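Long-range contacts in acyl-coenzyme A oxidase (Caenorhabditis elegans, PDB 5K3H), which catalyses the FAD-dependent, oxygen-consuming desaturation of acyl-CoA esters, the first step of peroxisomal fatty acid beta-oxidation: residues Q33-E38 with D616-S621; A123-A128 with K135-A140; N111-H116 with L141-I146. One frame throughout, in Å; residues are numbered along the deposited sequence.

Contact 1 (Q33-E38 with D616-S621)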
loop_
_atom_site.group_PDB
_atom_site.type_symbol
_atom_site.label_atom_id
_atom_site.label_comp_id
_atom_site.label_asym_id
_atom_site.label_seq_id
_atom_site.Cartn_x
_atom_site.Cartn_y
_atom_site.Cartn_z
ATOM N N GLN B 33 -5.457 -20.633 -22.597
ATOM C CA GLN B 33 -4.112 -20.774 -22.041
ATOM C C GLN B 33 -4.072 -20.418 -20.549
ATOM O O GLN B 33 -3.520 -21.169 -19.737
ATOM C CB GLN B 33 -3.152 -19.903 -22.847
ATOM C CG GLN B 33 -1.718 -20.298 -22.753
ATOM C CD GLN B 33 -1.455 -21.755 -23.046
ATOM O OE1 GLN B 33 -0.861 -22.444 -22.234
ATOM N NE2 GLN B 33 -1.877 -22.225 -24.208
ATOM N N ILE B 34 -4.695 -19.295 -20.165
ATOM C CA ILE B 34 -4.664 -18.825 -18.776
ATOM C C ILE B 34 -5.366 -19.807 -17.847
ATOM O O ILE B 34 -4.911 -20.051 -16.725
ATOM C CB ILE B 34 -5.291 -17.415 -18.661
ATOM C CG1 ILE B 34 -4.426 -16.340 -19.326
ATOM C CG2 ILE B 34 -5.581 -17.048 -17.201
ATOM C CD1 ILE B 34 -5.135 -15.029 -19.472
ATOM N N TYR B 35 -6.515 -20.335 -18.253
ATOM C CA TYR B 35 -7.340 -21.102 -17.323
ATOM C C TYR B 35 -7.208 -22.610 -17.519
ATOM O O TYR B 35 -7.964 -23.375 -16.908
ATOM C CB TYR B 35 -8.811 -20.660 -17.437
ATOM C CG TYR B 35 -9.041 -19.246 -16.943
ATOM C CD1 TYR B 35 -8.860 -18.924 -15.595
ATOM C CD2 TYR B 35 -9.396 -18.222 -17.830
ATOM C CE1 TYR B 35 -9.044 -17.626 -15.127
ATOM C CE2 TYR B 35 -9.597 -16.907 -17.366
ATOM C CZ TYR B 35 -9.409 -16.629 -16.010
ATOM O OH TYR B 35 -9.596 -15.361 -15.538
ATOM N N GLY B 36 -6.258 -23.052 -18.342
ATOM C CA GLY B 36 -5.975 -24.470 -18.466
ATOM C C GLY B 36 -6.870 -25.264 -19.391
ATOM O O GLY B 36 -7.142 -26.437 -19.118
ATOM N N GLY B 37 -7.339 -24.676 -20.474
ATOM C CA GLY B 37 -8.061 -25.413 -21.497
ATOM C C GLY B 37 -9.218 -24.619 -22.064
ATOM O O GLY B 37 -9.790 -23.746 -21.414
ATOM N N GLU B 38 -9.569 -24.920 -23.316
ATOM C CA GLU B 38 -10.651 -24.192 -23.973
ATOM C C GLU B 38 -11.983 -24.385 -23.247
ATOM O O GLU B 38 -12.803 -23.456 -23.187
ATOM C CB GLU B 38 -10.736 -24.607 -25.448
ATOM C CG GLU B 38 -12.147 -24.760 -25.987
ATOM C CD GLU B 38 -12.823 -23.433 -26.322
ATOM O OE1 GLU B 38 -12.122 -22.389 -26.321
ATOM O OE2 GLU B 38 -14.059 -23.442 -26.577
ATOM N N ASP B 616 -7.585 -8.250 -21.281
ATOM C CA ASP B 616 -8.913 -8.731 -21.656
ATOM C C ASP B 616 -8.990 -10.252 -21.665
ATOM O O ASP B 616 -10.067 -10.811 -21.469
ATOM C CB ASP B 616 -9.327 -8.255 -23.046
ATOM C CG ASP B 616 -9.723 -6.811 -23.086
ATOM O OD1 ASP B 616 -10.151 -6.250 -22.044
ATOM O OD2 ASP B 616 -9.669 -6.246 -24.213
ATOM N N SER B 617 -7.882 -10.930 -21.964
ATOM C CA SER B 617 -7.903 -12.384 -22.066
ATOM C C SER B 617 -8.240 -13.059 -20.748
ATOM O O SER B 617 -8.567 -14.250 -20.748
ATOM C CB SER B 617 -6.574 -12.900 -22.607
ATOM O OG SER B 617 -6.361 -12.445 -23.943
ATOM N N TRP B 618 -8.119 -12.359 -19.616
ATOM C CA TRP B 618 -8.569 -12.942 -18.357
ATOM C C TRP B 618 -10.091 -12.958 -18.237
ATOM O O TRP B 618 -10.621 -13.621 -17.336
ATOM C CB TRP B 618 -7.949 -12.181 -17.201
ATOM C CG TRP B 618 -6.511 -12.400 -17.141
ATOM C CD1 TRP B 618 -5.581 -11.927 -18.011
ATOM C CD2 TRP B 618 -5.805 -13.146 -16.159
ATOM N NE1 TRP B 618 -4.327 -12.341 -17.637
ATOM C CE2 TRP B 618 -4.441 -13.092 -16.495
ATOM C CE3 TRP B 618 -6.188 -13.847 -15.018
ATOM C CZ2 TRP B 618 -3.458 -13.709 -15.730
ATOM C CZ3 TRP B 618 -5.202 -14.468 -14.255
ATOM C CH2 TRP B 618 -3.855 -14.388 -14.618
ATOM N N GLU B 619 -10.772 -12.193 -19.090
ATOM C CA GLU B 619 -12.216 -12.203 -19.269
ATOM C C GLU B 619 -12.958 -12.040 -17.941
ATOM O O GLU B 619 -13.671 -12.931 -17.476
ATOM C CB GLU B 619 -12.617 -13.462 -20.034
ATOM C CG GLU B 619 -12.056 -13.414 -21.441
ATOM C CD GLU B 619 -12.550 -14.523 -22.291
ATOM O OE1 GLU B 619 -12.754 -15.638 -21.755
ATOM O OE2 GLU B 619 -12.753 -14.280 -23.491
ATOM N N PHE B 620 -12.773 -10.849 -17.353
ATOM C CA PHE B 620 -13.522 -10.414 -16.175
ATOM C C PHE B 620 -14.679 -9.521 -16.609
ATOM O O PHE B 620 -14.459 -8.459 -17.210
ATOM C CB PHE B 620 -12.636 -9.650 -15.204
ATOM C CG PHE B 620 -11.437 -10.406 -14.756
ATOM C CD1 PHE B 620 -11.556 -11.705 -14.255
ATOM C CD2 PHE B 620 -10.187 -9.826 -14.801
ATOM C CE1 PHE B 620 -10.453 -12.404 -13.833
ATOM C CE2 PHE B 620 -9.080 -10.533 -14.383
ATOM C CZ PHE B 620 -9.225 -11.821 -13.903
ATOM N N SER B 621 -15.902 -9.931 -16.276
ATOM C CA SER B 621 -17.053 -9.076 -16.507
ATOM C C SER B 621 -17.034 -7.895 -15.533
ATOM O O SER B 621 -16.340 -7.912 -14.512
ATOM C CB SER B 621 -18.341 -9.879 -16.340
ATOM O OG SER B 621 -18.540 -10.226 -14.981
#
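Ile34 directs CB toward the 616-621 segment and meets the indole of Trp618 with two methyls, CG2 and CD1. From CB, the CG2 branch runs to the six-membered part of the ring system and comes 3.9 Å from Trp618 CE3, while on its other flank it lies over the centre of the Tyr35 ring of its own segment. The CG1 branch sits beside the backbone N (chi1 -69°) and continues nearly straight to CD1. Ile34 CD1 stands 3.4 Å from the centroid of the five-membered ring of Trp618, 14° off the normal, a CH-pi contact over the face. The same methyl, Ile34 CD1, lies 4.1 Å from Ser617 CB, whose hydroxyl turns elsewhere, to the carbonyl of Ser613.

The 33-38 segment carries the end of helix 27-35, closed by Gly36 in a Schellman motif; 616-621 is the loop after helix 590-616 and starts with a type I beta turn from Asp616 to Glu619, held by a bond from Glu619 N to Asp616 O. The contact joins the N-terminal helical region to the C-terminal helical part of the oxidase.

Next to Ile34, Tyr35 supplies the polar link. Its hydroxyl donates to Trp618 O (Tyr35 OH to Trp618 O, 2.7 Å), meeting a lone pair in the carbonyl plane at a C=O...O angle of 132°. That oxygen lies at the edge of the tyrosine ring and also above one face of Phe620, whose CE1 is 3.5 Å from Tyr35 OH. Beyond, Trp618 packs on Ile304 and Ser307 of helix 300-319, and Tyr352 of helix 338-367 touches both Ile34 and Ser617.

Contact 2 (A123-A128 with K135-A140); sequences ALNAQA and KWLIRA
Leu124 carries most of the apolar packing against the 135-140 helix, reaching it with both methyls and with CB. Its CG lies beside the backbone N (chi1 -72°), which helps send CD1 out to the backbone of the other helix: Leu124 CD1 is 3.8 Å from Leu137 CA. The same methyl, Leu124 CD1, is 4.1 Å from Ala140 CB, about one turn further along. The second methyl, Leu124 CD2, takes the other direction and rests 4.2 Å from Trp136 CB, so that the tryptophan takes part through the root of its side chain, which runs at about a right angle to the leucine. Leu137 answers from its own helix, its CD1 4.1 Å from Leu124 CB.

These residues pack the two arms of an alpha-alpha hairpin against each other. Helices 114-127 and 130-141 run antiparallel (155° between the directions of the short segments), and the axes of the short segments approach to 9.8 Å. The hairpin belongs to the N-terminal helical part of the acyl-CoA oxidase fold and leads into strand 147-150; the side chain of Leu124 lies about 8 Å from that of Tyr149, an FAD-binding residue.

A mixed polar and apolar contact forms the outer border. Asn125 bends its amide towards the other helix, and Asn125 OD1 comes to 3.1 Å from Leu137 CD2, a close van der Waals approach of a carbonyl oxygen to a methyl. Leu137 holds CG anti to its nitrogen (chi1 176°), which helps bring CD2, and less closely CD1, to that oxygen.

Hydrogen bonding stays outside the interface of the two segments: the carbonyl of Leu124 receives Gln133 NE2 from the start of the second helix. Met219 of strand 211-221 packs on Leu124 and Trp136.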
loop_
_atom_site.group_PDB
_atom_site.type_symbol
_atom_site.label_atom_id
_atom_site.label_comp_id
_atom_site.label_asym_id
_atom_site.label_seq_id
_atom_site.Cartn_x
_atom_site.Cartn_y
_atom_site.Cartn_z
ATOM N N ALA B 123 -9.748 -29.397 6.392
ATOM C CA ALA B 123 -9.261 -30.004 7.626
ATOM C C ALA B 123 -10.002 -31.311 7.931
ATOM O O ALA B 123 -9.395 -32.292 8.374
ATOM C CB ALA B 123 -9.374 -29.000 8.772
ATOM N N LEU B 124 -11.319 -31.349 7.692
ATOM C CA LEU B 124 -12.075 -32.584 7.897
ATOM C C LEU B 124 -11.611 -33.702 6.971
ATOM O O LEU B 124 -11.504 -34.856 7.398
ATOM C CB LEU B 124 -13.570 -32.339 7.707
ATOM C CG LEU B 124 -14.235 -31.543 8.815
ATOM C CD1 LEU B 124 -15.657 -31.200 8.449
ATOM C CD2 LEU B 124 -14.189 -32.409 10.069
ATOM N N ASN B 125 -11.374 -33.392 5.693
ATOM C CA ASN B 125 -10.817 -34.391 4.784
ATOM C C ASN B 125 -9.492 -34.933 5.301
ATOM O O ASN B 125 -9.267 -36.147 5.306
ATOM C CB ASN B 125 -10.610 -33.784 3.396
ATOM C CG ASN B 125 -11.901 -33.617 2.633
ATOM O OD1 ASN B 125 -12.804 -34.456 2.730
ATOM N ND2 ASN B 125 -12.010 -32.520 1.875
ATOM N N ALA B 126 -8.609 -34.037 5.752
ATOM C CA ALA B 126 -7.217 -34.384 6.038
ATOM C C ALA B 126 -7.027 -35.086 7.374
ATOM O O ALA B 126 -6.113 -35.909 7.502
ATOM C CB ALA B 126 -6.352 -33.124 6.001
ATOM N N GLN B 127 -7.854 -34.773 8.378
ATOM C CA GLN B 127 -7.579 -35.162 9.756
ATOM C C GLN B 127 -8.682 -35.979 10.413
ATOM O O GLN B 127 -8.395 -36.721 11.362
ATOM C CB GLN B 127 -7.321 -33.913 10.621
ATOM C CG GLN B 127 -6.297 -32.913 10.052
ATOM C CD GLN B 127 -6.454 -31.505 10.649
ATOM O OE1 GLN B 127 -7.356 -31.261 11.458
ATOM N NE2 GLN B 127 -5.582 -30.580 10.249
ATOM N N ALA B 128 -9.930 -35.850 9.968
ATOM C CA ALA B 128 -11.021 -36.613 10.548
ATOM C C ALA B 128 -10.988 -38.047 10.021
ATOM O O ALA B 128 -10.603 -38.290 8.871
ATOM C CB ALA B 128 -12.366 -35.955 10.237
ATOM N N LYS B 135 -19.866 -38.256 9.934
ATOM C CA LYS B 135 -20.640 -37.510 10.913
ATOM C C LYS B 135 -20.562 -35.994 10.722
ATOM O O LYS B 135 -21.599 -35.316 10.789
ATOM C CB LYS B 135 -20.135 -37.842 12.321
ATOM C CG LYS B 135 -20.948 -37.205 13.454
ATOM C CD LYS B 135 -20.345 -37.514 14.842
ATOM C CE LYS B 135 -20.442 -38.998 15.223
ATOM N NZ LYS B 135 -19.932 -39.181 16.629
ATOM N N TRP B 136 -19.387 -35.445 10.410
ATOM C CA TRP B 136 -19.196 -33.993 10.314
ATOM C C TRP B 136 -18.990 -33.466 8.899
ATOM O O TRP B 136 -19.526 -32.409 8.555
ATOM C CB TRP B 136 -18.017 -33.564 11.194
ATOM C CG TRP B 136 -18.297 -33.751 12.652
ATOM C CD1 TRP B 136 -19.402 -33.324 13.335
ATOM C CD2 TRP B 136 -17.467 -34.410 13.613
ATOM N NE1 TRP B 136 -19.309 -33.672 14.658
ATOM C CE2 TRP B 136 -18.129 -34.340 14.856
ATOM C CE3 TRP B 136 -16.219 -35.044 13.549
ATOM C CZ2 TRP B 136 -17.591 -34.883 16.026
ATOM C CZ3 TRP B 136 -15.685 -35.587 14.717
ATOM C CH2 TRP B 136 -16.375 -35.505 15.934
ATOM N N LEU B 137 -18.204 -34.165 8.075
ATOM C CA LEU B 137 -17.916 -33.680 6.730
ATOM C C LEU B 137 -19.175 -33.623 5.877
ATOM O O LEU B 137 -19.340 -32.703 5.066
ATOM C CB LEU B 137 -16.855 -34.557 6.070
ATOM C CG LEU B 137 -16.481 -34.256 4.618
ATOM C CD1 LEU B 137 -16.049 -32.802 4.421
ATOM C CD2 LEU B 137 -15.394 -35.211 4.214
ATOM N N ILE B 138 -20.068 -34.608 6.030
ATOM C CA ILE B 138 -21.308 -34.617 5.256
ATOM C C ILE B 138 -22.167 -33.403 5.598
ATOM O O ILE B 138 -22.691 -32.722 4.712
ATOM C CB ILE B 138 -22.086 -35.925 5.498
ATOM C CG1 ILE B 138 -21.286 -37.154 5.047
ATOM C CG2 ILE B 138 -23.449 -35.869 4.817
ATOM C CD1 ILE B 138 -20.803 -37.115 3.609
ATOM N N ARG B 139 -22.328 -33.112 6.886
ATOM C CA ARG B 139 -23.104 -31.938 7.268
ATOM C C ARG B 139 -22.459 -30.662 6.738
ATOM O O ARG B 139 -23.155 -29.759 6.244
ATOM C CB ARG B 139 -23.237 -31.877 8.790
ATOM C CG ARG B 139 -24.005 -33.020 9.423
ATOM C CD ARG B 139 -24.352 -32.670 10.872
ATOM N NE ARG B 139 -25.409 -31.668 11.012
ATOM C CZ ARG B 139 -25.574 -30.920 12.100
ATOM N NH1 ARG B 139 -24.738 -31.045 13.124
ATOM N NH2 ARG B 139 -26.563 -30.040 12.163
ATOM N N ALA B 140 -21.123 -30.591 6.784
ATOM C CA ALA B 140 -20.433 -29.411 6.279
ATOM C C ALA B 140 -20.658 -29.267 4.782
ATOM O O ALA B 140 -21.001 -28.182 4.301
ATOM C CB ALA B 140 -18.944 -29.484 6.615
#

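Contact 3 (N111-H116 with L141-I146); sequences NPMALH and LRREII
An Asx turn leading into helix 114-127 brings Met113 and His116 against the Schellman-type end of helix 130-141 and the extended residues that follow it, around Arg143, Ile145 and Ile146. The turn is made by Asn111, whose OD1 accepts the backbone N of Met113 at 2.8 Å, the donor lying above the carbonyl plane.

Met113 is the central apolar piece. Its chain is extended as far as SD and then bends (chi3 61°), which folds CE back over one face of the His116 imidazole, 3.4 Å above the plane and offset toward the rim. The same methyl meets the extended chain of Arg143 from CG to NE, the two side chains crossing at a slant, with Met113 CE 3.7 Å from Arg143 NE. Further back, Met113 CG meets Ile146 CG2 at 4.1 Å, the side chains crossing at about a right angle; Pro112 O approaches the same Ile146 methyl.

His116 reaches across with CG anti to its nitrogen (chi1 -177°). Its CE1 lies 3.1 Å from Ile145 O, which comes obliquely to the ring, and its ND1 is 3.7 Å from Ile146 CA. Both ring nitrogens bond to backbone just outside the 141-146 segment, ND1 to Gly147 N and NE2, probably, to Ala140 O, which would fix the rotation of the imidazole.

Leu662 and Met665 of the second subunit pack on Pro112, Ile146 and Met113, placing the contact in the dimer interface. Within the chain, helix 68-85 touches Pro112 and Arg143, and the backbone of Ile146 is hydrogen-bonded to Asn198 and Tyr199 as the chain enters strand 147-150.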
loop_
_atom_site.group_PDB
_atom_site.type_symbol
_atom_site.label_atom_id
_atom_site.label_comp_id
_atom_site.label_asym_id
_atom_site.label_seq_id
_atom_site.Cartn_x
_atom_site.Cartn_y
_atom_site.Cartn_z
ATOM N N ASN B 111 -17.228 -13.446 2.640
ATOM C CA ASN B 111 -18.603 -13.883 2.858
ATOM C C ASN B 111 -18.635 -14.719 4.132
ATOM O O ASN B 111 -17.583 -15.104 4.653
ATOM C CB ASN B 111 -19.155 -14.658 1.641
ATOM C CG ASN B 111 -18.524 -16.023 1.474
ATOM O OD1 ASN B 111 -18.996 -17.008 2.038
ATOM N ND2 ASN B 111 -17.437 -16.086 0.703
ATOM N N PRO B 112 -19.825 -14.969 4.694
ATOM C CA PRO B 112 -19.910 -15.688 5.988
ATOM C C PRO B 112 -19.396 -17.111 5.964
ATOM O O PRO B 112 -19.258 -17.723 7.039
ATOM C CB PRO B 112 -21.408 -15.672 6.300
ATOM C CG PRO B 112 -21.920 -14.439 5.592
ATOM C CD PRO B 112 -21.125 -14.364 4.327
ATOM N N MET B 113 -19.178 -17.687 4.785
ATOM C CA MET B 113 -18.706 -19.059 4.675
ATOM C C MET B 113 -17.386 -19.134 3.929
ATOM O O MET B 113 -17.039 -20.188 3.386
ATOM C CB MET B 113 -19.773 -19.931 4.013
ATOM C CG MET B 113 -20.964 -20.115 4.908
ATOM S SD MET B 113 -22.230 -21.190 4.225
ATOM C CE MET B 113 -21.360 -22.743 4.019
ATOM N N ALA B 114 -16.651 -18.027 3.908
ATOM C CA ALA B 114 -15.365 -17.971 3.223
ATOM C C ALA B 114 -14.381 -19.023 3.732
ATOM O O ALA B 114 -13.685 -19.664 2.945
ATOM C CB ALA B 114 -14.763 -16.579 3.343
ATOM N N LEU B 115 -14.322 -19.196 5.049
ATOM C CA LEU B 115 -13.413 -20.166 5.651
ATOM C C LEU B 115 -13.991 -21.579 5.655
ATOM O O LEU B 115 -13.251 -22.562 5.684
ATOM C CB LEU B 115 -13.038 -19.742 7.074
ATOM C CG LEU B 115 -11.804 -18.847 7.197
ATOM C CD1 LEU B 115 -10.548 -19.604 6.798
ATOM C CD2 LEU B 115 -11.965 -17.590 6.355
ATOM N N HIS B 116 -15.316 -21.673 5.625
ATOM C CA HIS B 116 -16.000 -22.966 5.618
ATOM C C HIS B 116 -15.441 -23.895 4.545
ATOM O O HIS B 116 -15.240 -25.097 4.783
ATOM C CB HIS B 116 -17.495 -22.742 5.421
ATOM C CG HIS B 116 -18.293 -23.995 5.476
ATOM N ND1 HIS B 116 -18.757 -24.533 6.656
ATOM C CD2 HIS B 116 -18.717 -24.819 4.489
ATOM C CE1 HIS B 116 -19.430 -25.637 6.391
ATOM N NE2 HIS B 116 -19.416 -25.835 5.084
ATOM N N LEU B 141 -20.499 -30.365 4.030
ATOM C CA LEU B 141 -20.728 -30.305 2.583
ATOM C C LEU B 141 -22.173 -29.941 2.262
ATOM O O LEU B 141 -22.436 -29.221 1.291
ATOM C CB LEU B 141 -20.346 -31.631 1.921
ATOM C CG LEU B 141 -18.839 -31.874 1.794
ATOM C CD1 LEU B 141 -18.537 -33.307 1.339
ATOM C CD2 LEU B 141 -18.204 -30.869 0.843
ATOM N N ARG B 142 -23.115 -30.389 3.080
ATOM C CA ARG B 142 -24.515 -30.029 2.887
ATOM C C ARG B 142 -24.853 -28.655 3.447
ATOM O O ARG B 142 -26.013 -28.231 3.345
ATOM C CB ARG B 142 -25.419 -31.078 3.533
ATOM C CG ARG B 142 -25.427 -32.424 2.827
ATOM C CD ARG B 142 -26.241 -33.408 3.645
ATOM N NE ARG B 142 -27.534 -32.795 3.946
ATOM C CZ ARG B 142 -28.555 -32.730 3.103
ATOM N NH1 ARG B 142 -28.451 -33.250 1.883
ATOM N NH2 ARG B 142 -29.675 -32.128 3.476
ATOM N N ARG B 143 -23.877 -27.976 4.055
ATOM C CA ARG B 143 -24.059 -26.643 4.617
ATOM C C ARG B 143 -25.103 -26.654 5.728
ATOM O O ARG B 143 -25.827 -25.667 5.916
ATOM C CB ARG B 143 -24.403 -25.611 3.533
ATOM C CG ARG B 143 -23.363 -25.550 2.399
ATOM C CD ARG B 143 -23.634 -24.449 1.350
ATOM N NE ARG B 143 -22.383 -24.005 0.703
ATOM C CZ ARG B 143 -22.298 -23.418 -0.497
ATOM N NH1 ARG B 143 -23.384 -23.205 -1.210
ATOM N NH2 ARG B 143 -21.126 -23.047 -0.997
ATOM N N GLU B 144 -25.203 -27.783 6.459
ATOM C CA GLU B 144 -26.052 -27.845 7.653
ATOM C C GLU B 144 -25.439 -27.097 8.815
ATOM O O GLU B 144 -26.162 -26.706 9.744
ATOM C CB GLU B 144 -26.301 -29.282 8.109
ATOM C CG GLU B 144 -27.003 -30.165 7.108
ATOM C CD GLU B 144 -27.227 -31.577 7.633
ATOM O OE1 GLU B 144 -27.330 -31.770 8.868
ATOM O OE2 GLU B 144 -27.235 -32.512 6.803
ATOM N N ILE B 145 -24.113 -26.916 8.774
ATOM C CA ILE B 145 -23.335 -26.229 9.790
ATOM C C ILE B 145 -22.391 -25.262 9.090
ATOM O O ILE B 145 -22.128 -25.363 7.887
ATOM C CB ILE B 145 -22.546 -27.220 10.672
ATOM C CG1 ILE B 145 -21.640 -28.103 9.810
ATOM C CG2 ILE B 145 -23.490 -28.050 11.510
ATOM C CD1 ILE B 145 -20.763 -29.038 10.637
ATOM N N ILE B 146 -21.901 -24.295 9.856
ATOM C CA ILE B 146 -20.925 -23.341 9.359
ATOM C C ILE B 146 -19.692 -23.468 10.238
ATOM O O ILE B 146 -19.770 -23.306 11.465
ATOM C CB ILE B 146 -21.477 -21.909 9.355
ATOM C CG1 ILE B 146 -22.719 -21.831 8.471
ATOM C CG2 ILE B 146 -20.426 -20.922 8.883
ATOM C CD1 ILE B 146 -23.383 -20.484 8.481
#

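Contacts 2 and 3 are neighbours, with centres 12 Å apart, and share helix 114-127: contact 3 lies at its start and contact 2 at its end. Along the chain contact 2 is nested inside the loop closed by contact 3, and both lie inside the much longer loop closed by contact 1. The salt bridge from Arg139 NE to Glu144 OE1 (2.9 Å) joins the nested pair directly. Contact 1 stands apart, its centre 33 Å from that of contact 2 and 28 Å from that of contact 3. It joins parts near the two ends of the chain within the helical body, whereas the other two pack the helical hairpin that precedes strand 147-150, which holds the FAD-binding Tyr149 and Ala150.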